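Local coordinates for hypothetical protein PA3499 (Pseudomonas aeruginosa, PDB 2IG8) that is of unknown function but belongs to the YjgF-like family of small alpha/beta proteins and assembles here as a homotrimer, at residues B[42-45]-B[50-53]; B[58-63]-B[124-129]; B[66-71]-B[130-135]; B[73-78]-B[103-108]. All blocks are in the same frame, centred on the assembly; numbering follows the deposited sequence.

Interaction 1: B[42-45]-B[50-53]; sequences RQAA and ALDA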
# COMPACT_ATOMS: atom_id res chain seq x y z
N ARG B 42 1.97 -17.36 -18.52
CA ARG B 42 1.20 -18.54 -18.94
C ARG B 42 1.76 -19.16 -20.21
O ARG B 42 1.94 -20.39 -20.31
CB ARG B 42 -0.30 -18.21 -19.11
CG ARG B 42 -1.11 -19.41 -19.56
CD ARG B 42 -2.55 -19.35 -19.10
NE ARG B 42 -2.61 -19.34 -17.64
CZ ARG B 42 -3.67 -18.98 -16.91
NH1 ARG B 42 -4.81 -18.61 -17.49
NH2 ARG B 42 -3.58 -19.00 -15.58
N GLN B 43 2.06 -18.31 -21.19
CA GLN B 43 2.72 -18.76 -22.42
C GLN B 43 4.06 -19.49 -22.10
O GLN B 43 4.32 -20.61 -22.59
CB GLN B 43 2.94 -17.55 -23.35
CG GLN B 43 3.95 -17.76 -24.52
CD GLN B 43 4.36 -16.42 -25.22
OE1 GLN B 43 4.70 -15.40 -24.57
NE2 GLN B 43 4.36 -16.45 -26.53
N ALA B 44 4.88 -18.87 -21.24
CA ALA B 44 6.19 -19.40 -20.88
C ALA B 44 6.08 -20.77 -20.18
O ALA B 44 6.75 -21.72 -20.56
CB ALA B 44 6.94 -18.39 -19.96
N ALA B 45 5.17 -20.89 -19.22
CA ALA B 45 5.01 -22.14 -18.47
C ALA B 45 4.51 -23.29 -19.36
O ALA B 45 5.04 -24.40 -19.32
CB ALA B 45 4.03 -21.92 -17.25
N ALA B 50 9.01 -21.77 -17.94
CA ALA B 50 8.42 -20.88 -16.92
C ALA B 50 9.41 -19.78 -16.56
O ALA B 50 10.61 -20.03 -16.49
CB ALA B 50 8.03 -21.66 -15.66
N LEU B 51 8.90 -18.56 -16.42
CA LEU B 51 9.73 -17.40 -16.06
C LEU B 51 10.00 -17.40 -14.58
O LEU B 51 9.07 -17.46 -13.75
CB LEU B 51 9.04 -16.10 -16.42
CG LEU B 51 8.68 -15.91 -17.90
CD1 LEU B 51 7.99 -14.55 -18.09
CD2 LEU B 51 9.94 -16.01 -18.80
N ASP B 52 11.29 -17.26 -14.25
CA ASP B 52 11.70 -17.12 -12.86
C ASP B 52 11.40 -15.73 -12.32
O ASP B 52 10.90 -14.85 -13.06
CB ASP B 52 13.17 -17.54 -12.66
CG ASP B 52 14.21 -16.63 -13.37
OD1 ASP B 52 13.88 -15.48 -13.79
OD2 ASP B 52 15.37 -17.13 -13.56
N ALA B 53 11.73 -15.49 -11.05
CA ALA B 53 11.32 -14.25 -10.38
C ALA B 53 11.96 -13.01 -11.00
O ALA B 53 11.31 -11.98 -11.14
CB ALA B 53 11.64 -14.31 -8.88
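Ala44 and Leu51 carry the apolar part of this contact. The methyl CB of Ala44 points at the 50-53 loop and meets the branch point of the leucine, with Ala44 CB 3.7 Å from Leu51 CG; Leu51 CD2 follows at 4.0 Å from the same Ala44 CB. With CG anti to its own carbonyl carbon (chi1 -60°), Leu51 carries its isobutyl group over to that methyl. Nearer the turn, the backbones draw together: Ala45 CA and Ala50 CA are 4.0 Å apart, and their methyls lie alongside, Ala45 CB to Ala50 CB at 4.3 Å. All of this joins the short helix 40-46 to the linker that leads straight into helix 53-70, so the contact closes the short turn between two successive helices at the protein surface. Polar contacts across it are slight. Ala44 O and Ala50 N come to 3.5 Å, but the angle is too poor for a hydrogen bond. The hydrogen bonds of these residues go to partners outside the contact: Asp52 is the N-cap of helix 53-70, its OD1 accepting from Ala55 N, and Leu51 O accepts from the Gln56 side chain. On helix 40-46, Arg42 makes a salt bridge to Glu123.

Interaction 2: B[58-63]-B[124-129]; sequences LVVLGK and LLVEID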
# COMPACT_ATOMS: atom_id res chain seq x y z
N LEU B 58 11.17 -8.17 -14.26
CA LEU B 58 11.48 -7.34 -15.43
C LEU B 58 10.30 -7.12 -16.38
O LEU B 58 10.13 -6.02 -16.93
CB LEU B 58 12.67 -7.90 -16.19
CG LEU B 58 14.09 -7.74 -15.61
CD1 LEU B 58 15.11 -8.50 -16.45
CD2 LEU B 58 14.45 -6.28 -15.46
N VAL B 59 9.52 -8.17 -16.64
CA VAL B 59 8.29 -8.02 -17.41
C VAL B 59 7.35 -7.04 -16.72
O VAL B 59 6.78 -6.17 -17.39
CB VAL B 59 7.58 -9.39 -17.66
CG1 VAL B 59 6.14 -9.18 -18.17
CG2 VAL B 59 8.44 -10.28 -18.60
N VAL B 60 7.19 -7.18 -15.40
CA VAL B 60 6.34 -6.31 -14.61
C VAL B 60 6.81 -4.87 -14.71
O VAL B 60 6.01 -3.99 -15.03
CB VAL B 60 6.27 -6.75 -13.11
CG1 VAL B 60 5.61 -5.65 -12.22
CG2 VAL B 60 5.47 -8.05 -13.00
N LEU B 61 8.10 -4.63 -14.46
CA LEU B 61 8.66 -3.28 -14.58
C LEU B 61 8.51 -2.71 -16.01
O LEU B 61 8.20 -1.54 -16.17
CB LEU B 61 10.13 -3.23 -14.08
CG LEU B 61 10.30 -3.48 -12.56
CD1 LEU B 61 11.78 -3.75 -12.19
CD2 LEU B 61 9.70 -2.30 -11.73
N GLY B 62 8.66 -3.55 -17.05
CA GLY B 62 8.33 -3.15 -18.44
C GLY B 62 6.89 -2.70 -18.63
O GLY B 62 6.63 -1.76 -19.38
N LYS B 63 5.95 -3.36 -17.97
CA LYS B 63 4.55 -2.94 -18.01
C LYS B 63 4.35 -1.55 -17.36
O LYS B 63 3.71 -0.67 -17.94
CB LYS B 63 3.65 -3.99 -17.37
CG LYS B 63 3.55 -5.25 -18.23
CD LYS B 63 2.51 -6.24 -17.70
CE LYS B 63 2.48 -7.47 -18.61
NZ LYS B 63 1.54 -8.42 -18.13
N LEU B 124 2.27 -16.89 -11.36
CA LEU B 124 2.88 -15.66 -10.88
C LEU B 124 3.77 -15.86 -9.64
O LEU B 124 3.41 -16.60 -8.70
CB LEU B 124 1.82 -14.60 -10.57
CG LEU B 124 0.91 -14.15 -11.73
CD1 LEU B 124 -0.05 -13.04 -11.24
CD2 LEU B 124 1.73 -13.72 -12.96
N LEU B 125 4.92 -15.21 -9.66
CA LEU B 125 5.84 -15.13 -8.53
C LEU B 125 5.90 -13.72 -7.92
O LEU B 125 6.42 -13.56 -6.83
CB LEU B 125 7.27 -15.51 -8.97
CG LEU B 125 7.49 -16.95 -9.38
CD1 LEU B 125 8.91 -17.13 -10.03
CD2 LEU B 125 7.25 -17.85 -8.18
N VAL B 126 5.40 -12.71 -8.64
CA VAL B 126 5.51 -11.32 -8.20
C VAL B 126 4.43 -10.42 -8.79
O VAL B 126 3.95 -10.62 -9.92
CB VAL B 126 6.96 -10.75 -8.48
CG1 VAL B 126 7.25 -10.68 -10.00
CG2 VAL B 126 7.17 -9.36 -7.84
N GLU B 127 4.02 -9.44 -7.99
CA GLU B 127 3.16 -8.36 -8.43
C GLU B 127 3.74 -7.08 -7.83
O GLU B 127 4.20 -7.08 -6.69
CB GLU B 127 1.72 -8.60 -7.97
CG GLU B 127 0.79 -7.46 -8.30
CD GLU B 127 -0.68 -7.88 -8.48
OE1 GLU B 127 -1.02 -9.08 -8.39
OE2 GLU B 127 -1.50 -6.99 -8.75
N ILE B 128 3.75 -6.01 -8.62
CA ILE B 128 4.27 -4.75 -8.15
C ILE B 128 3.24 -3.64 -8.29
O ILE B 128 2.63 -3.46 -9.36
CB ILE B 128 5.57 -4.36 -8.86
CG1 ILE B 128 6.65 -5.44 -8.62
CG2 ILE B 128 6.01 -2.96 -8.39
CD1 ILE B 128 8.02 -5.23 -9.36
N ASP B 129 3.04 -2.92 -7.18
CA ASP B 129 2.21 -1.74 -7.13
C ASP B 129 3.13 -0.53 -7.18
O ASP B 129 3.91 -0.30 -6.23
CB ASP B 129 1.39 -1.77 -5.82
CG ASP B 129 0.23 -0.77 -5.81
OD1 ASP B 129 -0.01 -0.05 -6.82
OD2 ASP B 129 -0.44 -0.68 -4.76
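Val60 drives one of its methyls into the flank of Ile128, and this is where helix 58-63 sits closest on the strand. Val60 CG1 lies 3.6 Å from Ile128 CB and 3.8 Å from Ile128 CG1, so a single methyl rests against the base of the isoleucine. That methyl stands anti to the valine backbone N (chi1 168°), while Ile128 keeps CG1 anti to its own carbonyl carbon and sends CD1 toward the helix. There CD1 also meets the next helical residue, with Leu61 CD2 at 4.1 Å from Ile128 CD1. The two side chains of each pair cross at a slant. This is the helix-on-sheet layer of the alpha/beta fold: helix 53-70 lies in the beta-alpha-beta crossover from strand 29-36 to strand 78-85, and strand 126-133 runs antiparallel between those two. The axes of helix 58-63 and strand 126-129 pass 8.7 Å apart, and their N-to-C directions differ by 28°. Toward the start of the strand the fit slackens, the second methyl of Val60 coming only to 4.4 Å between Val60 CG2 and Val126 CG1. Leu58 turns away from the strand and packs on Ala97 and Glu100 of helix 91-101, in a partly exposed position. On the strand's other face, where Glu127 and Asp129 point, the second subunit takes over: Asp129 OD1 forms a salt bridge with Lys80 of that subunit and OD2 accepts a hydrogen bond from its Asn82, while Glu127 packs on its Thr112.

Interaction 3: B[66-71]-B[130-135]; sequences ALLEAA and AWARLD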
# COMPACT_ATOMS: atom_id res chain seq x y z
N ALA B 66 5.54 0.98 -19.73
CA ALA B 66 4.56 1.16 -20.78
C ALA B 66 3.45 2.11 -20.33
O ALA B 66 3.07 3.01 -21.08
CB ALA B 66 3.97 -0.21 -21.25
N LEU B 67 2.97 1.94 -19.11
CA LEU B 67 1.95 2.84 -18.57
C LEU B 67 2.50 4.26 -18.44
O LEU B 67 1.84 5.23 -18.86
CB LEU B 67 1.41 2.34 -17.23
CG LEU B 67 0.65 1.01 -17.25
CD1 LEU B 67 0.41 0.48 -15.82
CD2 LEU B 67 -0.63 1.11 -18.05
N LEU B 68 3.70 4.39 -17.88
CA LEU B 68 4.35 5.70 -17.73
C LEU B 68 4.48 6.41 -19.07
O LEU B 68 4.16 7.60 -19.18
CB LEU B 68 5.74 5.55 -17.11
CG LEU B 68 5.78 5.29 -15.60
CD1 LEU B 68 7.14 4.72 -15.16
CD2 LEU B 68 5.40 6.57 -14.81
N GLU B 69 4.97 5.69 -20.07
CA GLU B 69 5.11 6.21 -21.43
C GLU B 69 3.78 6.58 -22.07
O GLU B 69 3.69 7.60 -22.75
CB GLU B 69 5.92 5.26 -22.30
CG GLU B 69 7.38 5.27 -21.86
CD GLU B 69 8.30 4.37 -22.67
OE1 GLU B 69 7.81 3.56 -23.48
OE2 GLU B 69 9.54 4.48 -22.46
N ALA B 70 2.74 5.80 -21.81
CA ALA B 70 1.42 6.12 -22.32
C ALA B 70 0.93 7.46 -21.77
O ALA B 70 0.17 8.16 -22.44
CB ALA B 70 0.42 5.00 -22.02
N ALA B 71 1.39 7.82 -20.58
CA ALA B 71 1.03 9.10 -19.94
C ALA B 71 2.04 10.22 -20.24
O ALA B 71 1.90 11.33 -19.73
CB ALA B 71 0.91 8.90 -18.42
N ALA B 130 3.09 0.21 -8.29
CA ALA B 130 4.05 1.29 -8.58
C ALA B 130 3.38 2.65 -8.39
O ALA B 130 2.22 2.86 -8.79
CB ALA B 130 4.61 1.18 -10.02
N TRP B 131 4.11 3.57 -7.77
CA TRP B 131 3.66 4.95 -7.58
C TRP B 131 4.60 5.86 -8.34
O TRP B 131 5.84 5.72 -8.23
CB TRP B 131 3.64 5.32 -6.10
CG TRP B 131 2.87 4.35 -5.23
CD1 TRP B 131 3.29 3.11 -4.84
CD2 TRP B 131 1.57 4.54 -4.66
NE1 TRP B 131 2.33 2.51 -4.08
CE2 TRP B 131 1.27 3.36 -3.94
CE3 TRP B 131 0.64 5.57 -4.70
CZ2 TRP B 131 0.07 3.19 -3.25
CZ3 TRP B 131 -0.59 5.41 -4.00
CH2 TRP B 131 -0.86 4.22 -3.29
N ALA B 132 4.02 6.78 -9.11
CA ALA B 132 4.78 7.75 -9.91
C ALA B 132 4.08 9.10 -10.02
O ALA B 132 2.85 9.20 -9.86
CB ALA B 132 5.05 7.18 -11.31
N ARG B 133 4.89 10.13 -10.26
CA ARG B 133 4.47 11.50 -10.56
C ARG B 133 5.21 11.98 -11.81
O ARG B 133 6.43 11.83 -11.88
CB ARG B 133 4.92 12.43 -9.45
CG ARG B 133 4.12 12.39 -8.24
CD ARG B 133 4.63 13.43 -7.30
NE ARG B 133 4.22 14.76 -7.73
CZ ARG B 133 3.05 15.29 -7.43
NH1 ARG B 133 2.14 14.61 -6.72
NH2 ARG B 133 2.75 16.52 -7.84
N LEU B 134 4.50 12.60 -12.74
CA LEU B 134 5.10 13.06 -13.99
C LEU B 134 6.02 14.29 -13.85
O LEU B 134 6.75 14.62 -14.79
CB LEU B 134 4.00 13.36 -15.01
CG LEU B 134 3.09 12.17 -15.37
CD1 LEU B 134 2.04 12.59 -16.39
CD2 LEU B 134 3.90 11.02 -15.89
N ASP B 135 6.00 14.93 -12.69
CA ASP B 135 6.73 16.18 -12.48
C ASP B 135 7.99 16.02 -11.62
O ASP B 135 8.51 17.00 -11.09
CB ASP B 135 5.79 17.23 -11.89
CG ASP B 135 5.21 16.83 -10.54
OD1 ASP B 135 5.25 15.64 -10.16
OD2 ASP B 135 4.68 17.71 -9.86
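The guanidinium of Arg133 has the carboxylate of Asp135 along its edge, on the side of the strand turned from the Leu68-Ala132 touch. The salt bridge is side-on, one nitrogen to each oxygen. Arg133 NH2 reaches Asp135 OD2 at 3.0 Å, nearly in the guanidinium plane and fairly straight (165°). Arg133 NE meets the syn lone pair of Asp135 OD1 at 2.8 Å, on a more bent path (139°), with the oxygen tilted from that plane. The two bonds together hold the arginine's rotation, and Asp135 OD2 is also hydrogen-bonded to Thr2 of the third subunit. The indole of Trp131 makes edge-to-face pairs with Trp131 of both other subunits and a cation-pi contact with Lys80 of the second subunit. Between the segments themselves the touch is apolar. Leu68 CD2 presses on the methyl of Ala132, 3.6 Å from its CB. Leu134 sends CD1 over the end of the helix to 3.6 Å from Ala71 O, its side chain swung beside the backbone N (chi1 -60°), and the same Leu134 CD1 is 4.4 Å from Ala71 CB. Leu68, in the last turns of helix 53-70, rests on Ala132 of strand 126-133; Ala71 and Leu134 meet just beyond the helix. That strand pairs with 29-36 and 78-85; Leu30 of the first and Leu78 of the second both pack on Leu68, while Leu134 reaches Leu25 of strand 23-26.

Interaction 4: B[73-78]-B[103-108]; sequences GHVGNL and AGQGTF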
# COMPACT_ATOMS: atom_id res chain seq x y z
N GLY B 73 5.34 10.01 -19.50
CA GLY B 73 6.37 9.97 -18.48
C GLY B 73 7.53 9.05 -18.81
O GLY B 73 7.73 8.67 -19.96
N HIS B 74 8.29 8.69 -17.78
CA HIS B 74 9.47 7.86 -17.91
C HIS B 74 9.79 7.25 -16.53
O HIS B 74 9.16 7.61 -15.53
CB HIS B 74 10.64 8.69 -18.44
CG HIS B 74 11.07 9.80 -17.53
ND1 HIS B 74 10.59 11.08 -17.63
CD2 HIS B 74 11.94 9.81 -16.49
CE1 HIS B 74 11.15 11.84 -16.70
NE2 HIS B 74 11.97 11.09 -16.00
N VAL B 75 10.78 6.37 -16.46
CA VAL B 75 10.99 5.58 -15.23
C VAL B 75 11.48 6.40 -14.04
O VAL B 75 11.29 6.01 -12.90
CB VAL B 75 11.91 4.35 -15.46
CG1 VAL B 75 11.31 3.41 -16.56
CG2 VAL B 75 13.30 4.75 -15.78
N GLY B 76 12.10 7.54 -14.32
CA GLY B 76 12.47 8.51 -13.30
C GLY B 76 11.32 9.07 -12.49
O GLY B 76 11.54 9.66 -11.42
N ASN B 77 10.10 8.94 -13.02
CA ASN B 77 8.88 9.39 -12.34
C ASN B 77 8.46 8.51 -11.16
O ASN B 77 7.67 8.94 -10.32
CB ASN B 77 7.71 9.42 -13.33
CG ASN B 77 7.87 10.46 -14.43
OD1 ASN B 77 8.58 11.48 -14.29
ND2 ASN B 77 7.19 10.23 -15.53
N LEU B 78 8.96 7.27 -11.12
CA LEU B 78 8.62 6.31 -10.07
C LEU B 78 9.27 6.73 -8.75
O LEU B 78 10.46 7.04 -8.73
CB LEU B 78 9.12 4.92 -10.46
CG LEU B 78 8.40 4.26 -11.65
CD1 LEU B 78 9.19 3.12 -12.25
CD2 LEU B 78 7.01 3.79 -11.18
N ALA B 103 19.30 0.89 -14.46
CA ALA B 103 20.74 1.02 -14.80
C ALA B 103 21.16 2.47 -15.09
O ALA B 103 22.33 2.80 -14.96
CB ALA B 103 21.10 0.12 -15.97
N GLY B 104 20.21 3.30 -15.53
CA GLY B 104 20.48 4.69 -15.87
C GLY B 104 20.43 5.69 -14.74
O GLY B 104 20.61 6.87 -14.99
N GLN B 105 20.18 5.26 -13.50
CA GLN B 105 20.10 6.24 -12.41
C GLN B 105 20.62 5.64 -11.13
O GLN B 105 20.62 4.42 -10.97
CB GLN B 105 18.65 6.76 -12.21
CG GLN B 105 17.68 5.74 -11.72
CD GLN B 105 16.22 6.19 -11.89
OE1 GLN B 105 15.78 6.45 -13.01
NE2 GLN B 105 15.47 6.26 -10.78
N GLY B 106 21.07 6.50 -10.22
CA GLY B 106 21.65 6.03 -8.94
C GLY B 106 20.66 5.93 -7.80
O GLY B 106 20.83 5.13 -6.89
N THR B 107 19.60 6.72 -7.88
CA THR B 107 18.60 6.79 -6.81
C THR B 107 17.40 5.94 -7.17
O THR B 107 16.79 6.15 -8.21
CB THR B 107 18.12 8.24 -6.57
OG1 THR B 107 19.24 9.08 -6.30
CG2 THR B 107 17.15 8.29 -5.35
N PHE B 108 17.08 4.98 -6.30
CA PHE B 108 15.98 4.08 -6.51
C PHE B 108 14.71 4.55 -5.79
O PHE B 108 14.77 5.27 -4.77
CB PHE B 108 16.35 2.68 -5.99
CG PHE B 108 17.41 1.99 -6.80
CD1 PHE B 108 17.07 1.04 -7.76
CD2 PHE B 108 18.76 2.25 -6.58
CE1 PHE B 108 18.00 0.38 -8.49
CE2 PHE B 108 19.76 1.57 -7.34
CZ PHE B 108 19.35 0.64 -8.32
O HOH W 1 12.56 6.36 -10.61
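Gln105 brings its amide oxygen over the backbone of Gly76, with Gln105 OE1 3.9 Å from Gly76 CA. The same oxygen lies beside a methyl of Val75, Gln105 OE1 to Val75 CG2 being 4.1 Å. Gln105 reaches this far because, although CG sits between the backbone N and the carbonyl carbon (chi1 68°), the chain is extended beyond it. The amide nitrogen is tied down within its own loop: Gln105 NE2 donates to Thr107 O at 2.9 Å, almost straight at 163° and close to the amide plane. A water completes the link. The water accepts from Gln105 NE2 at 2.9 Å and donates to Val75 O (2.6 Å) and to Leu78 O (2.9 Å). The contact joins the loop with the 3-10 turn 75-77, ahead of strand 78-85, to the loop between helix 91-101 and strand 110-115; Phe101 of that helix packs on Val75. With both N-H groups of Gln105 NE2 engaged, one by Thr107 O and one by the water, the amide is fixed in its rotation, and the two loops are linked by a water bridge while direct contact rests on weak van der Waals touches.

In the fold
From the N terminus, interaction 1 comes first and closes a loop of only four residues, joining helix 40-46 to the entry of helix 53-70. That helix then opens interactions 2 and 3 in turn. Interaction 4 opens and closes before either finds its partner, so it is nested inside both and ties the loop before strand 78-85 to the loop after helix 91-101. Strand 126-133 closes interaction 2, then interaction 3; these two cross and lay one helix along one strand. Leu125 touches the 50-53 linker, connecting interactions 1 and 2, and probable backbone hydrogen bonds, Leu68 O to Gly73 N and Asn77 O to Arg133 N, join interactions 3 and 4.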